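Local atomic coordinates of cruciferin (Brassica napus, PDB entry 3KGL), a protein that probably serves as a seed storage protein, a nutrient reservoir of the 11S globulin family laid down for the germinating seedling. Residues A23-I28 against R249-R254; F195-N201 against P215-L220. One frame throughout, in Å; residues are numbered along the deposited sequence.

Contact 1: A23-I28 against R249-R254; sequences AEAGRI and RGNIIR
From the turn between strands 19-23 and 26-30, Glu-24 lays its side chain alongside that of Arg-249, both pointing the same way. Its CG stands opposite the backbone N (chi1 171°) and the chain runs on extended, which carries OE1 to the backbone of Arg-254; there Arg-254 N donates a hydrogen bond of 2.7 Å to Glu-24 OE1, arriving on the anti side and well out of the carboxylate plane. The same oxygen lies at the edge of the Arg-249 guanidinium, but Glu-24 OE1 and Arg-249 NH1 are 4.2 Å apart, too far for a salt bridge. Arg-249 instead pairs with Asp-247 and bonds to Asn-428 O of the second subunit.

Two backbone bonds tie the turn to 249-254: Glu-24 N to Arg-249 O (2.8 Å) and Ala-25 N to Ile-252 O (2.9 Å). Ile-252 packs on Ala-23, CB to CB 3.7 Å, and along the Gly-26 to Arg-27 peptide. Ala-25 CB sits over one face of the Arg-254 guanidinium.

Peptide hydrogen bonds and an apolar isoleucine thus join this turn, at the edge of one sheet of the N-terminal cupin domain, to strand 252-254, which pairs with strand 54-61 in the other sheet; the Glu-24 carboxylate, with a peptide N-H and Arg-249 nearby, is probably kept ionised.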
ATOM      1  N   ALA A  23     -32.332   5.703 -14.406  1.00 45.11           N
ATOM      2  CA  ALA A  23     -33.151   6.245 -13.331  1.00 75.08           C
ATOM      3  C   ALA A  23     -34.200   7.228 -13.849  1.00 46.40           C
ATOM      4  O   ALA A  23     -34.055   7.776 -14.937  1.00 50.74           O
ATOM      5  CB  ALA A  23     -32.268   6.914 -12.295  1.00 69.35           C
ATOM      6  N   GLU A  24     -35.243   7.434 -13.046  1.00 41.13           N
ATOM      7  CA  GLU A  24     -36.291   8.433 -13.288  1.00 47.40           C
ATOM      8  C   GLU A  24     -35.812   9.662 -14.062  1.00 32.43           C
ATOM      9  O   GLU A  24     -36.403  10.022 -15.074  1.00 70.76           O
ATOM     10  CB  GLU A  24     -36.942   8.846 -11.949  1.00 36.80           C
ATOM     11  CG  GLU A  24     -37.913  10.035 -11.991  1.00 23.28           C
ATOM     12  CD  GLU A  24     -38.774  10.170 -10.725  1.00 47.58           C
ATOM     13  OE1 GLU A  24     -38.284  10.661  -9.680  1.00 63.47           O
ATOM     14  OE2 GLU A  24     -39.965   9.800 -10.778  1.00 51.72           O
ATOM     15  N   ALA A  25     -34.738  10.297 -13.603  1.00 29.14           N
ATOM     16  CA  ALA A  25     -34.275  11.541 -14.222  1.00 45.40           C
ATOM     17  C   ALA A  25     -32.786  11.552 -14.563  1.00 34.08           C
ATOM     18  O   ALA A  25     -32.103  12.559 -14.395  1.00 56.76           O
ATOM     19  CB  ALA A  25     -34.625  12.749 -13.348  1.00 27.46           C
ATOM     20  N   GLY A  26     -32.279  10.435 -15.049  1.00 28.18           N
ATOM     21  CA  GLY A  26     -30.898  10.385 -15.470  1.00 26.30           C
ATOM     22  C   GLY A  26     -30.407   8.961 -15.420  1.00 61.23           C
ATOM     23  O   GLY A  26     -31.174   8.040 -15.107  1.00 36.31           O
ATOM     24  N   ARG A  27     -29.129   8.770 -15.720  1.00 11.62           N
ATOM     25  CA  ARG A  27     -28.590   7.427 -15.668  1.00 28.79           C
ATOM     26  C   ARG A  27     -27.106   7.388 -15.326  1.00 56.41           C
ATOM     27  O   ARG A  27     -26.342   8.306 -15.632  1.00 45.93           O
ATOM     28  CB  ARG A  27     -28.860   6.706 -16.987  1.00 53.95           C
ATOM     29  CG  ARG A  27     -28.325   7.442 -18.178  1.00 38.02           C
ATOM     30  CD  ARG A  27     -28.731   6.796 -19.469  1.00 25.51           C
ATOM     31  NE  ARG A  27     -28.409   7.688 -20.575  1.00 45.54           N
ATOM     32  CZ  ARG A  27     -28.063   7.274 -21.786  1.00 73.80           C
ATOM     33  NH1 ARG A  27     -27.994   5.970 -22.047  1.00 47.65           N
ATOM     34  NH2 ARG A  27     -27.778   8.167 -22.725  1.00 81.95           N
ATOM     35  N   ILE A  28     -26.719   6.294 -14.682  1.00 51.48           N
ATOM     36  CA  ILE A  28     -25.346   6.056 -14.282  1.00 43.55           C
ATOM     37  C   ILE A  28     -24.732   5.062 -15.267  1.00 28.28           C
ATOM     38  O   ILE A  28     -25.134   3.905 -15.335  1.00 38.48           O
ATOM     39  CB  ILE A  28     -25.291   5.496 -12.827  1.00 27.28           C
ATOM     40  CG1 ILE A  28     -25.956   6.472 -11.858  1.00 21.64           C
ATOM     41  CG2 ILE A  28     -23.864   5.224 -12.397  1.00 32.93           C
ATOM     42  CD1 ILE A  28     -26.551   5.811 -10.646  1.00 56.94           C
ATOM     43  N   ARG A 249     -37.442   4.437  -8.922  1.00 42.02           N
ATOM     44  CA  ARG A 249     -36.877   5.638  -9.527  1.00 35.57           C
ATOM     45  C   ARG A 249     -35.378   5.512  -9.780  1.00 37.99           C
ATOM     46  O   ARG A 249     -34.813   6.240 -10.595  1.00 45.22           O
ATOM     47  CB  ARG A 249     -37.127   6.849  -8.639  1.00 29.45           C
ATOM     48  CG  ARG A 249     -38.536   7.346  -8.646  1.00 24.02           C
ATOM     49  CD  ARG A 249     -38.676   8.463  -7.669  1.00 30.16           C
ATOM     50  NE  ARG A 249     -38.183   8.079  -6.355  1.00 17.39           N
ATOM     51  CZ  ARG A 249     -38.024   8.941  -5.363  1.00 40.53           C
ATOM     52  NH1 ARG A 249     -38.335  10.215  -5.548  1.00 70.67           N
ATOM     53  NH2 ARG A 249     -37.564   8.535  -4.193  1.00 56.84           N
ATOM     54  N   GLY A 250     -34.734   4.592  -9.079  1.00 42.60           N
ATOM     55  CA  GLY A 250     -33.293   4.492  -9.151  1.00 24.31           C
ATOM     56  C   GLY A 250     -32.677   5.601  -8.329  1.00 37.18           C
ATOM     57  O   GLY A 250     -33.295   6.138  -7.409  1.00 43.40           O
ATOM     58  N   ASN A 251     -31.456   5.968  -8.669  1.00 50.83           N
ATOM     59  CA  ASN A 251     -30.713   6.874  -7.823  1.00 32.52           C
ATOM     60  C   ASN A 251     -30.643   8.319  -8.319  1.00 34.34           C
ATOM     61  O   ASN A 251     -30.177   9.190  -7.596  1.00 47.06           O
ATOM     62  CB  ASN A 251     -29.312   6.322  -7.596  1.00 69.30           C
ATOM     63  CG  ASN A 251     -28.607   7.019  -6.481  1.00 37.78           C
ATOM     64  OD1 ASN A 251     -27.756   7.881  -6.707  1.00 37.04           O
ATOM     65  ND2 ASN A 251     -28.979   6.683  -5.259  1.00 46.63           N
ATOM     66  N   ILE A 252     -31.086   8.565  -9.551  1.00 54.84           N
ATOM     67  CA  ILE A 252     -31.240   9.926 -10.078  1.00 23.26           C
ATOM     68  C   ILE A 252     -32.736  10.222 -10.261  1.00 40.41           C
ATOM     69  O   ILE A 252     -33.381   9.666 -11.146  1.00 44.72           O
ATOM     70  CB  ILE A 252     -30.523  10.085 -11.430  1.00 16.32           C
ATOM     71  CG1 ILE A 252     -29.283   9.188 -11.483  1.00 37.27           C
ATOM     72  CG2 ILE A 252     -30.174  11.533 -11.692  1.00 22.72           C
ATOM     73  CD1 ILE A 252     -28.160   9.714 -12.372  1.00 22.37           C
ATOM     74  N   ILE A 253     -33.294  11.086  -9.423  1.00 42.13           N
ATOM     75  CA  ILE A 253     -34.747  11.275  -9.394  1.00 36.75           C
ATOM     76  C   ILE A 253     -35.244  12.635  -9.889  1.00 46.23           C
ATOM     77  O   ILE A 253     -34.508  13.621  -9.923  1.00 51.09           O
ATOM     78  CB  ILE A 253     -35.304  11.072  -7.972  1.00 59.58           C
ATOM     79  CG1 ILE A 253     -34.682  12.093  -7.006  1.00 38.03           C
ATOM     80  CG2 ILE A 253     -35.091   9.629  -7.513  1.00 28.44           C
ATOM     81  CD1 ILE A 253     -35.403  12.217  -5.674  1.00 23.49           C
ATOM     82  N   ARG A 254     -36.515  12.680 -10.267  1.00 49.58           N
ATOM     83  CA  ARG A 254     -37.141  13.941 -10.626  1.00 72.90           C
ATOM     84  C   ARG A 254     -37.514  14.681  -9.347  1.00 74.37           C
ATOM     85  O   ARG A 254     -38.263  14.168  -8.497  1.00 43.19           O
ATOM     86  CB  ARG A 254     -38.357  13.732 -11.547  1.00 29.74           C
ATOM     87  CG  ARG A 254     -38.927  15.031 -12.125  1.00 62.89           C
ATOM     88  CD  ARG A 254     -39.186  14.953 -13.636  1.00 89.79           C
ATOM     89  NE  ARG A 254     -37.961  15.129 -14.425  1.00108.79           N
ATOM     90  CZ  ARG A 254     -37.465  14.226 -15.276  1.00119.53           C
ATOM     91  NH1 ARG A 254     -38.095  13.073 -15.479  1.00 77.06           N
ATOM     92  NH2 ARG A 254     -36.341  14.481 -15.941  1.00 60.21           N
TER

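Contact 2: F195-N201 against P215-L220; sequences FYLAGNN and PQKNIL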
ATOM      1  N   PHE A 195     -22.230   3.351  -1.842  1.00 49.04           N
ATOM      2  CA  PHE A 195     -23.124   3.103  -0.732  1.00 37.77           C
ATOM      3  C   PHE A 195     -24.218   4.128  -0.824  1.00 36.55           C
ATOM      4  O   PHE A 195     -23.978   5.328  -0.667  1.00 51.12           O
ATOM      5  CB  PHE A 195     -22.397   3.191   0.600  1.00 35.59           C
ATOM      6  CG  PHE A 195     -21.556   1.982   0.906  1.00 41.14           C
ATOM      7  CD1 PHE A 195     -22.009   1.008   1.775  1.00 18.81           C
ATOM      8  CD2 PHE A 195     -20.316   1.820   0.320  1.00  8.92           C
ATOM      9  CE1 PHE A 195     -21.236  -0.087   2.063  1.00 13.43           C
ATOM     10  CE2 PHE A 195     -19.542   0.724   0.615  1.00 20.81           C
ATOM     11  CZ  PHE A 195     -20.004  -0.229   1.486  1.00 22.86           C
ATOM     12  N   TYR A 196     -25.420   3.642  -1.106  1.00 27.94           N
ATOM     13  CA  TYR A 196     -26.549   4.504  -1.389  1.00  9.43           C
ATOM     14  C   TYR A 196     -27.336   4.833  -0.131  1.00 24.39           C
ATOM     15  O   TYR A 196     -27.832   3.947   0.564  1.00 26.38           O
ATOM     16  CB  TYR A 196     -27.429   3.843  -2.449  1.00 31.80           C
ATOM     17  CG  TYR A 196     -26.795   3.858  -3.818  1.00 34.72           C
ATOM     18  CD1 TYR A 196     -26.550   5.060  -4.461  1.00 19.50           C
ATOM     19  CD2 TYR A 196     -26.425   2.684  -4.459  1.00 25.50           C
ATOM     20  CE1 TYR A 196     -25.969   5.099  -5.706  1.00 53.52           C
ATOM     21  CE2 TYR A 196     -25.826   2.718  -5.716  1.00 25.23           C
ATOM     22  CZ  TYR A 196     -25.609   3.933  -6.333  1.00 35.32           C
ATOM     23  OH  TYR A 196     -25.029   4.015  -7.580  1.00 44.11           O
ATOM     24  N   LEU A 197     -27.447   6.119   0.164  1.00 30.90           N
ATOM     25  CA  LEU A 197     -28.190   6.555   1.344  1.00 26.47           C
ATOM     26  C   LEU A 197     -29.730   6.587   1.165  1.00 43.69           C
ATOM     27  O   LEU A 197     -30.480   6.453   2.130  1.00 42.34           O
ATOM     28  CB  LEU A 197     -27.679   7.929   1.785  1.00 38.28           C
ATOM     29  CG  LEU A 197     -26.505   8.006   2.754  1.00 33.36           C
ATOM     30  CD1 LEU A 197     -25.514   6.933   2.403  1.00 40.39           C
ATOM     31  CD2 LEU A 197     -25.861   9.387   2.704  1.00 24.19           C
ATOM     32  N   ALA A 198     -30.204   6.765  -0.063  1.00 32.27           N
ATOM     33  CA  ALA A 198     -31.627   6.990  -0.277  1.00 37.73           C
ATOM     34  C   ALA A 198     -32.157   6.188  -1.442  1.00 46.24           C
ATOM     35  O   ALA A 198     -33.092   5.387  -1.298  1.00 33.87           O
ATOM     36  CB  ALA A 198     -31.886   8.451  -0.522  1.00 34.71           C
ATOM     37  N   GLY A 199     -31.558   6.431  -2.602  1.00 26.97           N
ATOM     38  CA  GLY A 199     -31.979   5.793  -3.830  1.00 38.67           C
ATOM     39  C   GLY A 199     -32.011   4.281  -3.761  1.00 41.73           C
ATOM     40  O   GLY A 199     -31.154   3.634  -3.147  1.00 24.39           O
ATOM     41  N   ASN A 200     -33.026   3.716  -4.399  1.00 34.82           N
ATOM     42  CA  ASN A 200     -33.076   2.289  -4.627  1.00 47.21           C
ATOM     43  C   ASN A 200     -32.453   2.006  -6.001  1.00 40.92           C
ATOM     44  O   ASN A 200     -32.589   2.799  -6.931  1.00 33.37           O
ATOM     45  CB  ASN A 200     -34.530   1.806  -4.571  1.00 20.35           C
ATOM     46  CG  ASN A 200     -34.656   0.400  -4.032  1.00 45.97           C
ATOM     47  OD1 ASN A 200     -33.855  -0.024  -3.205  1.00 55.50           O
ATOM     48  ND2 ASN A 200     -35.670  -0.333  -4.490  1.00 56.81           N
ATOM     49  N   ASN A 201     -31.737   0.899  -6.127  1.00 43.48           N
ATOM     50  CA  ASN A 201     -31.334   0.435  -7.450  1.00 43.85           C
ATOM     51  C   ASN A 201     -31.869  -0.958  -7.707  1.00 40.08           C
ATOM     52  O   ASN A 201     -31.294  -1.937  -7.237  1.00 39.35           O
ATOM     53  CB  ASN A 201     -29.817   0.418  -7.610  1.00 27.87           C
ATOM     54  CG  ASN A 201     -29.387  -0.175  -8.930  1.00 32.71           C
ATOM     55  OD1 ASN A 201     -30.111  -0.089  -9.921  1.00 43.73           O
ATOM     56  ND2 ASN A 201     -28.206  -0.780  -8.957  1.00 27.75           N
ATOM     57  N   PRO A 215     -31.651  -6.934  -6.238  1.00 33.02           N
ATOM     58  CA  PRO A 215     -31.777  -5.476  -6.186  1.00 28.12           C
ATOM     59  C   PRO A 215     -30.840  -4.863  -5.124  1.00 58.86           C
ATOM     60  O   PRO A 215     -30.445  -5.500  -4.134  1.00 21.83           O
ATOM     61  CB  PRO A 215     -33.246  -5.257  -5.795  1.00  6.61           C
ATOM     62  CG  PRO A 215     -33.891  -6.591  -5.878  1.00 42.84           C
ATOM     63  CD  PRO A 215     -32.846  -7.632  -5.749  1.00 11.81           C
ATOM     64  N   GLN A 216     -30.486  -3.607  -5.343  1.00 33.20           N
ATOM     65  CA  GLN A 216     -29.617  -2.918  -4.429  1.00 13.80           C
ATOM     66  C   GLN A 216     -30.398  -1.829  -3.771  1.00 29.06           C
ATOM     67  O   GLN A 216     -30.772  -0.839  -4.401  1.00 35.53           O
ATOM     68  CB  GLN A 216     -28.402  -2.321  -5.138  1.00 32.31           C
ATOM     69  CG  GLN A 216     -27.319  -1.858  -4.188  1.00  9.30           C
ATOM     70  CD  GLN A 216     -26.253  -1.085  -4.893  1.00 23.14           C
ATOM     71  OE1 GLN A 216     -26.490  -0.510  -5.941  1.00 23.66           O
ATOM     72  NE2 GLN A 216     -25.060  -1.069  -4.327  1.00 61.67           N
ATOM     73  N   LYS A 217     -30.610  -2.013  -2.477  1.00 25.57           N
ATOM     74  CA  LYS A 217     -31.340  -1.068  -1.668  1.00 33.36           C
ATOM     75  C   LYS A 217     -30.376  -0.074  -1.008  1.00 20.01           C
ATOM     76  O   LYS A 217     -29.171  -0.298  -0.985  1.00 15.43           O
ATOM     77  CB  LYS A 217     -32.149  -1.838  -0.635  1.00 23.48           C
ATOM     78  CG  LYS A 217     -32.621  -3.207  -1.137  1.00 21.12           C
ATOM     79  CD  LYS A 217     -31.470  -4.207  -1.159  1.00 53.63           C
ATOM     80  CE  LYS A 217     -31.936  -5.622  -1.370  1.00 23.92           C
ATOM     81  NZ  LYS A 217     -32.787  -5.731  -2.578  1.00 40.85           N
ATOM     82  N   ASN A 218     -30.909   1.034  -0.502  1.00 19.92           N
ATOM     83  CA  ASN A 218     -30.110   1.960   0.288  1.00 22.87           C
ATOM     84  C   ASN A 218     -29.702   1.344   1.610  1.00 31.79           C
ATOM     85  O   ASN A 218     -30.169   0.264   1.984  1.00 26.02           O
ATOM     86  CB  ASN A 218     -30.854   3.278   0.539  1.00 46.56           C
ATOM     87  CG  ASN A 218     -32.117   3.094   1.363  1.00 59.45           C
ATOM     88  OD1 ASN A 218     -32.110   2.399   2.380  1.00 34.90           O
ATOM     89  ND2 ASN A 218     -33.212   3.722   0.926  1.00 28.17           N
ATOM     90  N   ILE A 219     -28.828   2.043   2.317  1.00 35.86           N
ATOM     91  CA  ILE A 219     -28.304   1.547   3.581  1.00 39.43           C
ATOM     92  C   ILE A 219     -29.411   1.337   4.601  1.00 45.78           C
ATOM     93  O   ILE A 219     -29.463   0.291   5.255  1.00 23.83           O
ATOM     94  CB  ILE A 219     -27.272   2.502   4.152  1.00 13.92           C
ATOM     95  CG1 ILE A 219     -25.992   2.427   3.335  1.00 41.60           C
ATOM     96  CG2 ILE A 219     -26.984   2.169   5.587  1.00 63.04           C
ATOM     97  CD1 ILE A 219     -25.028   3.512   3.702  1.00 38.83           C
ATOM     98  N   LEU A 220     -30.302   2.324   4.714  1.00 29.00           N
ATOM     99  CA  LEU A 220     -31.452   2.265   5.630  1.00 31.76           C
ATOM    100  C   LEU A 220     -32.320   1.017   5.477  1.00 14.65           C
ATOM    101  O   LEU A 220     -32.840   0.512   6.458  1.00 33.28           O
ATOM    102  CB  LEU A 220     -32.309   3.522   5.498  1.00 15.57           C
ATOM    103  CG  LEU A 220     -31.829   4.776   6.241  1.00 33.60           C
ATOM    104  CD1 LEU A 220     -30.402   4.645   6.750  1.00 21.64           C
ATOM    105  CD2 LEU A 220     -31.970   6.021   5.374  1.00 26.64           C
TER
HETATM  106  O   HOH W   1     -26.906   0.693  -1.116  1.00 44.33           O
HETATM  107  O   HOH W   2     -33.773   0.849  -0.464  1.00 34.75           O
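Asn-201 and Gln-216 pair their backbones in both directions, Asn-201 N to Gln-216 O at 2.6 Å and Gln-216 N to Asn-201 O at 2.7 Å, a single antiparallel hydrogen-bonded bridge. Farther along, Ile-219 N donates to Tyr-196 O at 2.8 Å.

Among side-chain bonds, Asn-218 gives the straightest: ND2 donates to Ala-198 O at 2.8 Å and 175°, with the oxygen in the plane of the amide. Its CG lies between backbone N and carbonyl carbon (chi1 64°), which points the amide at Ala-198 O, while OD1 accepts from Asn-221 N. Asn-244 ND2 is a second donor to Ala-198 O. Replacing Asn-218 with a leucine would probably leave Ala-198 O with just the Asn-244 bond of these two and Asn-221 N without its acceptor. A weak bond joins Asn-201 ND2 to Gln-216 OE1; Asn-201 OD1 accepts from Gln-203 N, and Gln-216 NE2 turns to Asp-362 O of the second subunit.

Two waters bridge the segments: one takes a weak bond from Tyr-196 N and donates to Lys-217 O, the other links Asn-218 N to Asn-200 OD1.

The Gln-216 amide comes to the edge of the Tyr-196 ring, the planes 88° apart and Gln-216 OE1 3.3 Å from Tyr-196 CE2. The apolar end is made by Ile-219 CD1, 3.7 Å from Leu-197 CD1, the two side chains running side by side.

These are two loop segments joined by an isolated antiparallel beta bridge, where the chain leaves strand 194-196 of the N-terminal cupin barrel.

In the fold
From the N terminus, the chain turns at 24-25, within 23-28, between the first two strands of one sheet of the N-terminal cupin domain. It then builds most of that domain and leaves strand 194-196, on the second sheet, for a short excursion that contact 2 closes when 215-220 returns to 195-201. Helices 225-232 and 236-242 follow before strand 252-254 comes back, so that contact 1 closes the far longer loop, encloses contact 2 within it and ties the first sheet to the second. Strands 194-196 and 252-254 both pair with strand 54-61. The two contacts meet where Asn-251 packs on Tyr-196 and Gly-199, and both also touch the second subunit.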